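PDB 2X7I: mevalonate kinase from Staphylococcus aureus, which probably catalyses the ATP-dependent phosphorylation of mevalonate, an early step of the mevalonate route to isoprenoids. Local coordinates for residues Ala262-Leu267 and Leu277-Asp282; Ser56-Gly61 and Ile91-Pro96; His21-Gly26 and Val157-Gly162. All blocks are in the same frame, centred on the assembly; numbering follows the deposited sequence.

Interaction 1. Residues Ala262-Leu267 and Leu277-Asp282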
loop_
_atom_site.group_PDB
_atom_site.type_symbol
_atom_site.label_atom_id
_atom_site.label_comp_id
_atom_site.label_asym_id
_atom_site.label_seq_id
_atom_site.Cartn_x
_atom_site.Cartn_y
_atom_site.Cartn_z
ATOM N N ALA A 262 -21.934 1.914 -2.140
ATOM C CA ALA A 262 -20.847 2.473 -1.336
ATOM C C ALA A 262 -21.410 3.584 -0.452
ATOM O O ALA A 262 -22.019 4.516 -0.962
ATOM C CB ALA A 262 -19.725 3.019 -2.223
ATOM N N ILE A 263 -21.206 3.471 0.862
ATOM C CA ILE A 263 -21.731 4.442 1.825
ATOM C C ILE A 263 -20.790 5.604 2.048
ATOM O O ILE A 263 -21.153 6.573 2.708
ATOM C CB ILE A 263 -22.067 3.797 3.209
ATOM C CG1 ILE A 263 -20.810 3.275 3.925
ATOM C CG2 ILE A 263 -23.087 2.679 3.041
ATOM C CD1 ILE A 263 -21.099 2.726 5.308
ATOM N N ALA A 264 -19.581 5.504 1.506
ATOM C CA ALA A 264 -18.579 6.555 1.653
ATOM C C ALA A 264 -17.498 6.423 0.584
ATOM O O ALA A 264 -17.311 5.350 0.013
ATOM C CB ALA A 264 -17.957 6.512 3.055
ATOM N N GLY A 265 -16.788 7.518 0.335
ATOM C CA GLY A 265 -15.728 7.557 -0.661
ATOM C C GLY A 265 -14.738 8.683 -0.412
ATOM O O GLY A 265 -15.115 9.761 0.066
ATOM N N LYS A 266 -13.465 8.419 -0.710
ATOM C CA LYS A 266 -12.418 9.446 -0.712
ATOM C C LYS A 266 -11.219 9.011 -1.536
ATOM O O LYS A 266 -11.072 7.845 -1.882
ATOM C CB LYS A 266 -11.954 9.786 0.710
ATOM C CG LYS A 266 -11.062 8.729 1.396
ATOM C CD LYS A 266 -10.618 9.174 2.784
ATOM C CE LYS A 266 -9.537 10.267 2.757
ATOM N NZ LYS A 266 -8.213 9.778 2.279
ATOM N N LEU A 267 -10.364 9.970 -1.853
ATOM C CA LEU A 267 -9.103 9.706 -2.524
ATOM C C LEU A 267 -8.012 9.596 -1.471
ATOM O O LEU A 267 -8.095 10.209 -0.407
ATOM C CB LEU A 267 -8.777 10.844 -3.484
ATOM C CG LEU A 267 -9.803 11.131 -4.584
ATOM C CD1 LEU A 267 -9.373 12.341 -5.414
ATOM C CD2 LEU A 267 -10.009 9.913 -5.475
ATOM N N LEU A 277 -10.947 4.984 -2.400
ATOM C CA LEU A 277 -11.382 4.068 -1.354
ATOM C C LEU A 277 -12.895 4.218 -1.146
ATOM O O LEU A 277 -13.369 5.315 -0.844
ATOM C CB LEU A 277 -10.638 4.368 -0.046
ATOM C CG LEU A 277 -9.118 4.579 -0.143
ATOM C CD1 LEU A 277 -8.532 5.044 1.177
ATOM C CD2 LEU A 277 -8.428 3.316 -0.609
ATOM N N LEU A 278 -13.644 3.127 -1.317
ATOM C CA LEU A 278 -15.098 3.142 -1.097
ATOM C C LEU A 278 -15.463 2.162 0.011
ATOM O O LEU A 278 -14.955 1.046 0.043
ATOM C CB LEU A 278 -15.864 2.768 -2.377
ATOM C CG LEU A 278 -15.586 3.634 -3.616
ATOM C CD1 LEU A 278 -16.240 3.044 -4.871
ATOM C CD2 LEU A 278 -16.053 5.052 -3.383
ATOM N N LEU A 279 -16.351 2.585 0.907
ATOM C CA LEU A 279 -16.734 1.779 2.051
ATOM C C LEU A 279 -18.076 1.104 1.801
ATOM O O LEU A 279 -19.036 1.745 1.382
ATOM C CB LEU A 279 -16.791 2.641 3.317
ATOM C CG LEU A 279 -15.471 3.253 3.804
ATOM C CD1 LEU A 279 -15.646 3.840 5.198
ATOM C CD2 LEU A 279 -14.332 2.231 3.809
ATOM N N ALA A 280 -18.119 -0.204 2.044
ATOM C CA ALA A 280 -19.328 -1.005 1.874
ATOM C C ALA A 280 -19.549 -1.785 3.152
ATOM O O ALA A 280 -18.589 -2.130 3.838
ATOM C CB ALA A 280 -19.177 -1.949 0.709
ATOM N N LYS A 281 -20.813 -2.055 3.461
ATOM C CA LYS A 281 -21.185 -2.734 4.697
ATOM C C LYS A 281 -20.909 -4.240 4.654
ATOM O O LYS A 281 -20.596 -4.839 5.687
ATOM C CB LYS A 281 -22.671 -2.500 5.009
ATOM C CG LYS A 281 -23.035 -1.034 5.225
ATOM C CD LYS A 281 -24.537 -0.852 5.502
ATOM C CE LYS A 281 -24.845 0.503 6.139
ATOM N NZ LYS A 281 -26.263 0.568 6.647
ATOM N N ASP A 282 -21.048 -4.852 3.475
ATOM C CA ASP A 282 -20.924 -6.309 3.348
ATOM C C ASP A 282 -20.268 -6.712 2.037
ATOM O O ASP A 282 -20.080 -5.872 1.145
ATOM C CB ASP A 282 -22.293 -6.997 3.519
ATOM C CG ASP A 282 -23.311 -6.598 2.449
ATOM O OD1 ASP A 282 -22.919 -6.239 1.320
ATOM O OD2 ASP A 282 -24.524 -6.669 2.741
#
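K266 and L277 form an antiparallel hydrogen-bonded pair. K266 N gives to L277 O at 3.1 Å, in the carbonyl plane. L277 N gives back to K266 O at 2.9 Å, with an N-H...O angle of 179°. One residue along, L278 CD2 lies 3.7 Å from G265 CA, on the face where G265 carries no side chain. A264 O takes L279 N at 3.1 Å, with the donor well above the carbonyl plane. It also meets L278 CA in a CA-H...O contact. L279 O accepts I263 N at 2.8 Å. The outward backbone groups find N234: its amide nitrogen gives to I263 O, and its oxygen takes a weak bond from G265 N. K266 NZ is gripped twice, by L267 O at 2.7 Å and by L17 O. The two carbonyl oxygens would ease burial of its charge. The two strands form a β hairpin, with 264-267 at one edge of a four-stranded antiparallel sheet. Strand 175-180 continues the sheet beyond L278 and A280. Helix 226-243 packs on A264 and L279 through F233. I289 of helix 283-295 packs on A262 and L278, and M254 of helix 248-259 also touches L278.

Interaction 2. Residues Ser56-Gly61 and Ile91-Pro96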
loop_
_atom_site.group_PDB
_atom_site.type_symbol
_atom_site.label_atom_id
_atom_site.label_comp_id
_atom_site.label_asym_id
_atom_site.label_seq_id
_atom_site.Cartn_x
_atom_site.Cartn_y
_atom_site.Cartn_z
ATOM N N SER A 56 10.579 -10.930 -12.986
ATOM C CA SER A 56 9.506 -10.153 -12.365
ATOM C C SER A 56 8.202 -10.459 -13.055
ATOM O O SER A 56 8.063 -10.182 -14.239
ATOM C CB SER A 56 9.777 -8.662 -12.480
ATOM O OG SER A 56 10.710 -8.255 -11.513
ATOM N N ASP A 57 7.260 -11.037 -12.308
ATOM C CA ASP A 57 5.940 -11.386 -12.826
ATOM C C ASP A 57 4.958 -10.331 -12.353
ATOM O O ASP A 57 4.864 -10.055 -11.150
ATOM C CB ASP A 57 5.466 -12.747 -12.299
ATOM C CG ASP A 57 6.418 -13.892 -12.623
ATOM O OD1 ASP A 57 7.134 -13.839 -13.651
ATOM O OD2 ASP A 57 6.426 -14.867 -11.838
ATOM N N VAL A 58 4.227 -9.735 -13.285
ATOM C CA VAL A 58 3.211 -8.750 -12.915
ATOM C C VAL A 58 1.845 -9.280 -13.314
ATOM O O VAL A 58 1.612 -9.664 -14.471
ATOM C CB VAL A 58 3.480 -7.348 -13.510
ATOM C CG1 VAL A 58 4.663 -6.715 -12.803
ATOM C CG2 VAL A 58 3.703 -7.420 -15.034
ATOM N N TYR A 59 0.957 -9.317 -12.323
ATOM C CA TYR A 59 -0.346 -9.938 -12.473
ATOM C C TYR A 59 -1.342 -8.877 -12.884
ATOM O O TYR A 59 -1.218 -7.712 -12.495
ATOM C CB TYR A 59 -0.751 -10.668 -11.184
ATOM C CG TYR A 59 -0.014 -11.979 -11.053
ATOM C CD1 TYR A 59 -0.633 -13.190 -11.349
ATOM C CD2 TYR A 59 1.327 -12.007 -10.687
ATOM C CE1 TYR A 59 0.060 -14.387 -11.248
ATOM C CE2 TYR A 59 2.023 -13.204 -10.585
ATOM C CZ TYR A 59 1.390 -14.381 -10.863
ATOM O OH TYR A 59 2.099 -15.556 -10.764
ATOM N N ASP A 60 -2.306 -9.291 -13.698
ATOM C CA ASP A 60 -3.197 -8.376 -14.391
ATOM C C ASP A 60 -2.413 -7.568 -15.448
ATOM O O ASP A 60 -1.250 -7.886 -15.737
ATOM C CB ASP A 60 -3.930 -7.481 -13.391
ATOM C CG ASP A 60 -5.222 -6.951 -13.947
ATOM O OD1 ASP A 60 -6.306 -7.512 -13.634
ATOM O OD2 ASP A 60 -5.131 -5.985 -14.739
ATOM N N GLY A 61 -3.053 -6.567 -16.056
ATOM C CA GLY A 61 -2.388 -5.701 -17.039
ATOM C C GLY A 61 -1.708 -4.490 -16.402
ATOM O O GLY A 61 -1.832 -3.376 -16.899
ATOM N N ILE A 91 10.041 -12.601 -8.432
ATOM C CA ILE A 91 9.233 -11.634 -7.696
ATOM C C ILE A 91 7.870 -11.643 -8.365
ATOM O O ILE A 91 7.787 -11.515 -9.580
ATOM C CB ILE A 91 9.823 -10.190 -7.779
ATOM C CG1 ILE A 91 11.277 -10.164 -7.322
ATOM C CG2 ILE A 91 9.027 -9.207 -6.906
ATOM C CD1 ILE A 91 12.210 -9.476 -8.307
ATOM N N GLN A 92 6.812 -11.836 -7.585
ATOM C CA GLN A 92 5.449 -11.746 -8.103
ATOM C C GLN A 92 4.753 -10.591 -7.404
ATOM O O GLN A 92 4.821 -10.491 -6.192
ATOM C CB GLN A 92 4.662 -13.033 -7.833
ATOM C CG GLN A 92 5.265 -14.311 -8.389
ATOM C CD GLN A 92 4.521 -15.546 -7.911
ATOM O OE1 GLN A 92 3.427 -15.847 -8.384
ATOM N NE2 GLN A 92 5.105 -16.255 -6.956
ATOM N N THR A 93 4.096 -9.716 -8.160
ATOM C CA THR A 93 3.348 -8.621 -7.549
ATOM C C THR A 93 1.926 -8.428 -8.067
ATOM O O THR A 93 1.648 -8.494 -9.266
ATOM C CB THR A 93 4.080 -7.260 -7.634
ATOM O OG1 THR A 93 3.201 -6.237 -7.150
ATOM C CG2 THR A 93 4.505 -6.920 -9.060
ATOM N N ASN A 94 1.066 -8.120 -7.106
ATOM C CA ASN A 94 -0.341 -7.827 -7.285
ATOM C C ASN A 94 -0.614 -6.312 -7.375
ATOM O O ASN A 94 -1.747 -5.885 -7.634
ATOM C CB ASN A 94 -1.063 -8.359 -6.039
ATOM C CG ASN A 94 -2.534 -8.484 -6.233
ATOM O OD1 ASN A 94 -3.028 -8.374 -7.356
ATOM N ND2 ASN A 94 -3.258 -8.721 -5.146
ATOM N N LEU A 95 0.433 -5.518 -7.140
ATOM C CA LEU A 95 0.319 -4.088 -6.844
ATOM C C LEU A 95 0.806 -3.215 -7.987
ATOM O O LEU A 95 1.840 -3.490 -8.576
ATOM C CB LEU A 95 1.134 -3.756 -5.598
ATOM C CG LEU A 95 0.665 -4.446 -4.322
ATOM C CD1 LEU A 95 1.624 -4.161 -3.180
ATOM C CD2 LEU A 95 -0.733 -4.005 -3.977
ATOM N N PRO A 96 0.053 -2.154 -8.315
ATOM C CA PRO A 96 0.491 -1.225 -9.343
ATOM C C PRO A 96 1.536 -0.278 -8.771
ATOM O O PRO A 96 1.568 -0.049 -7.557
ATOM C CB PRO A 96 -0.791 -0.464 -9.682
ATOM C CG PRO A 96 -1.526 -0.427 -8.424
ATOM C CD PRO A 96 -1.237 -1.741 -7.735
#
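Q92 reaches Y59 and D57 on one face of a parallel strand pair. Its CB lies 3.8 Å from Y59 CE2. CG also comes near that ring carbon and passes beside the carboxylate of D57, 3.7 Å from OD2. The side chains of Q92 and D57 run alongside each other, pointing the same way, with carboxylate and amide planes 73° apart. The glutamine chain is extended beyond CG (chi2 172°), which carries the amide out to the far end of the tyrosine. There CD sits 3.7 Å from Y59 OH, and OE1 takes a weak hydrogen bond from that hydroxyl at 2.7 Å. OE1 also comes within 3.5 Å of Y59 CZ. Ring and amide are turned 42° against each other.

The backbones set this register. D57 N gives to I91 O at 2.8 Å, D57 O accepts T93 N, and Y59 N continues the ladder to T93 O just past the strand end. On the other face the methyls V58 CG1 and T93 CG2 meet at 3.8 Å. T93 OG1 accepts L95 N at 2.9 Å, forming an ST turn as the chain leaves the strand.

The pair belongs to the β-α-β unit of strand 53-58, helix 70-80 and strand 87-93. Strand 29-45 flanks the other side of 87-93. Backbone bonds carry the pairing. The face of D57 and Q92 is polar; that of V58 and T93 is mixed, with S56 OG beside I91 CD1. The Y59-Q92 bond adds a weak polar link at the exposed end.

Interaction 3. Residues His21-Gly26 and Val157-Gly162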
loop_
_atom_site.group_PDB
_atom_site.type_symbol
_atom_site.label_atom_id
_atom_site.label_comp_id
_atom_site.label_asym_id
_atom_site.label_seq_id
_atom_site.Cartn_x
_atom_site.Cartn_y
_atom_site.Cartn_z
ATOM N N HIS A 21 0.313 11.697 0.791
ATOM C CA HIS A 21 1.194 10.747 0.141
ATOM C C HIS A 21 2.611 10.825 0.719
ATOM O O HIS A 21 3.104 11.901 1.022
ATOM C CB HIS A 21 1.209 11.054 -1.368
ATOM C CG HIS A 21 2.222 10.273 -2.138
ATOM N ND1 HIS A 21 3.421 10.814 -2.551
ATOM C CD2 HIS A 21 2.211 8.997 -2.593
ATOM C CE1 HIS A 21 4.112 9.904 -3.215
ATOM N NE2 HIS A 21 3.400 8.793 -3.258
ATOM N N ALA A 22 3.260 9.671 0.860
ATOM C CA ALA A 22 4.654 9.595 1.321
ATOM C C ALA A 22 4.848 10.380 2.618
ATOM O O ALA A 22 5.817 11.123 2.789
ATOM C CB ALA A 22 5.606 10.099 0.232
ATOM N N VAL A 23 3.905 10.199 3.529
ATOM C CA VAL A 23 3.881 10.958 4.767
ATOM C C VAL A 23 5.145 10.702 5.575
ATOM O O VAL A 23 5.736 9.629 5.501
ATOM C CB VAL A 23 2.653 10.622 5.603
ATOM C CG1 VAL A 23 2.657 9.144 6.009
ATOM C CG2 VAL A 23 2.595 11.521 6.811
ATOM N N THR A 24 5.567 11.718 6.315
ATOM C CA THR A 24 6.749 11.628 7.150
ATOM C C THR A 24 6.333 11.936 8.573
ATOM O O THR A 24 5.296 12.590 8.805
ATOM C CB THR A 24 7.824 12.620 6.684
ATOM O OG1 THR A 24 9.099 12.205 7.191
ATOM C CG2 THR A 24 7.507 14.028 7.159
ATOM N N PHE A 25 7.119 11.463 9.533
ATOM C CA PHE A 25 6.831 11.759 10.925
ATOM C C PHE A 25 6.684 13.260 11.124
ATOM O O PHE A 25 7.461 14.054 10.593
ATOM C CB PHE A 25 7.918 11.233 11.851
ATOM C CG PHE A 25 7.756 11.685 13.265
ATOM C CD1 PHE A 25 6.759 11.150 14.056
ATOM C CD2 PHE A 25 8.576 12.674 13.794
ATOM C CE1 PHE A 25 6.590 11.579 15.357
ATOM C CE2 PHE A 25 8.421 13.101 15.095
ATOM C CZ PHE A 25 7.427 12.556 15.879
ATOM N N GLY A 26 5.685 13.632 11.917
ATOM C CA GLY A 26 5.366 15.036 12.146
ATOM C C GLY A 26 4.125 15.475 11.404
ATOM O O GLY A 26 3.531 16.468 11.760
ATOM N N VAL A 157 -0.766 2.268 11.943
ATOM C CA VAL A 157 0.159 3.253 12.491
ATOM C C VAL A 157 -0.477 4.636 12.354
ATOM O O VAL A 157 -0.964 4.995 11.288
ATOM C CB VAL A 157 1.503 3.248 11.742
ATOM C CG1 VAL A 157 2.381 4.417 12.206
ATOM C CG2 VAL A 157 2.216 1.909 11.926
ATOM N N TRP A 158 -0.463 5.393 13.445
ATOM C CA TRP A 158 -1.138 6.672 13.540
ATOM C C TRP A 158 -0.086 7.741 13.811
ATOM O O TRP A 158 0.639 7.638 14.804
ATOM C CB TRP A 158 -2.170 6.610 14.680
ATOM C CG TRP A 158 -2.695 7.941 15.151
ATOM C CD1 TRP A 158 -3.060 9.001 14.372
ATOM C CD2 TRP A 158 -2.929 8.341 16.510
ATOM N NE1 TRP A 158 -3.491 10.045 15.166
ATOM C CE2 TRP A 158 -3.416 9.666 16.479
ATOM C CE3 TRP A 158 -2.758 7.713 17.751
ATOM C CZ2 TRP A 158 -3.755 10.372 17.646
ATOM C CZ3 TRP A 158 -3.086 8.417 18.912
ATOM C CH2 TRP A 158 -3.583 9.733 18.850
ATOM N N PHE A 159 0.012 8.735 12.917
ATOM C CA PHE A 159 0.853 9.929 13.119
ATOM C C PHE A 159 -0.028 11.114 13.504
ATOM O O PHE A 159 -1.073 11.318 12.895
ATOM C CB PHE A 159 1.584 10.307 11.817
ATOM C CG PHE A 159 2.802 9.448 11.473
ATOM C CD1 PHE A 159 3.081 8.250 12.132
ATOM C CD2 PHE A 159 3.653 9.852 10.448
ATOM C CE1 PHE A 159 4.196 7.487 11.778
ATOM C CE2 PHE A 159 4.757 9.096 10.086
ATOM C CZ PHE A 159 5.035 7.908 10.751
ATOM N N GLN A 160 0.403 11.914 14.484
ATOM C CA GLN A 160 -0.292 13.161 14.848
ATOM C C GLN A 160 0.651 14.136 15.543
ATOM O O GLN A 160 1.295 13.762 16.528
ATOM C CB GLN A 160 -1.435 12.879 15.825
ATOM C CG GLN A 160 -2.468 13.996 15.928
ATOM C CD GLN A 160 -3.487 13.951 14.800
ATOM O OE1 GLN A 160 -3.964 12.881 14.425
ATOM N NE2 GLN A 160 -3.819 15.114 14.251
ATOM N N LYS A 161 0.690 15.390 15.086
ATOM C CA LYS A 161 1.455 16.444 15.771
ATOM C C LYS A 161 2.907 15.995 15.966
ATOM O O LYS A 161 3.586 15.747 14.987
ATOM C CB LYS A 161 0.791 16.831 17.107
ATOM C CG LYS A 161 -0.450 17.718 16.987
ATOM C CD LYS A 161 -0.902 18.195 18.376
ATOM C CE LYS A 161 -1.738 19.474 18.322
ATOM N NZ LYS A 161 -1.764 20.185 19.641
ATOM N N GLY A 162 3.364 15.858 17.210
ATOM C CA GLY A 162 4.749 15.483 17.508
ATOM C C GLY A 162 4.907 14.081 18.076
ATOM O O GLY A 162 5.893 13.790 18.744
#
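The F159 ring meets V23, T24 and F25 with its CD2-CE2 side, and this is the main contact of the pair. Along segment 157-162, W158 comes before it and takes no part. Its NE1 is bound in the ring plane by Q160 OE1 at 3.0 Å, on a lone pair of that oxygen. At F159, chi1 of -77° sets the ring beside the loop and chi2 of 12° turns its CD2-CE2 side in. CE2 comes 3.4 Å from F25 N. The T24 carbonyl carbon lies at the ring edge, near its plane. V23 CG2 approaches CD2 obliquely at 4.1 Å. Q160 points the other way, and its NE2 is bound by G211 O in helix 203-222. At K161 the backbone does the touching: its O meets G26 CA in a CA-H...O contact of 3.4 Å. G162 O then lies at the edge of the F25 ring, 3.5 Å from CZ.

I146 of helix 145-153 packs on both V23 and F159, and A164 of strand 163-166 on both phenylalanines. The loop between strands 6-16 and 29-45 is thereby packed against strand 157-160.

The segments are joined by packing of rings on backbone and by a CA-H...O contact, without conventional hydrogen bonds. Such contacts are weakly directional. Van der Waals packing therefore dominates between the two segments.

Interactions 2 and 3 both reach the same mixed sheet, while interaction 1 lies in the separate four-stranded antiparallel sheet. Strand 29-45 is the shared element: it pairs with 87-93 of interaction 2 and with 157-160 of interaction 3. Their centres are about 29 Å apart, on opposite sides of the chain centre. The centre of interaction 1 lies about 25 Å from that of interaction 2 and about 23 Å from that of interaction 3, and no two of them touch. Along the chain, 21-26 comes first, both segments of interaction 2 follow, and 157-162 then completes interaction 3. Interaction 1 comes last. This order fits the two-part GHMP kinase architecture, with N-terminal and C-terminal regions each built round their own sheet.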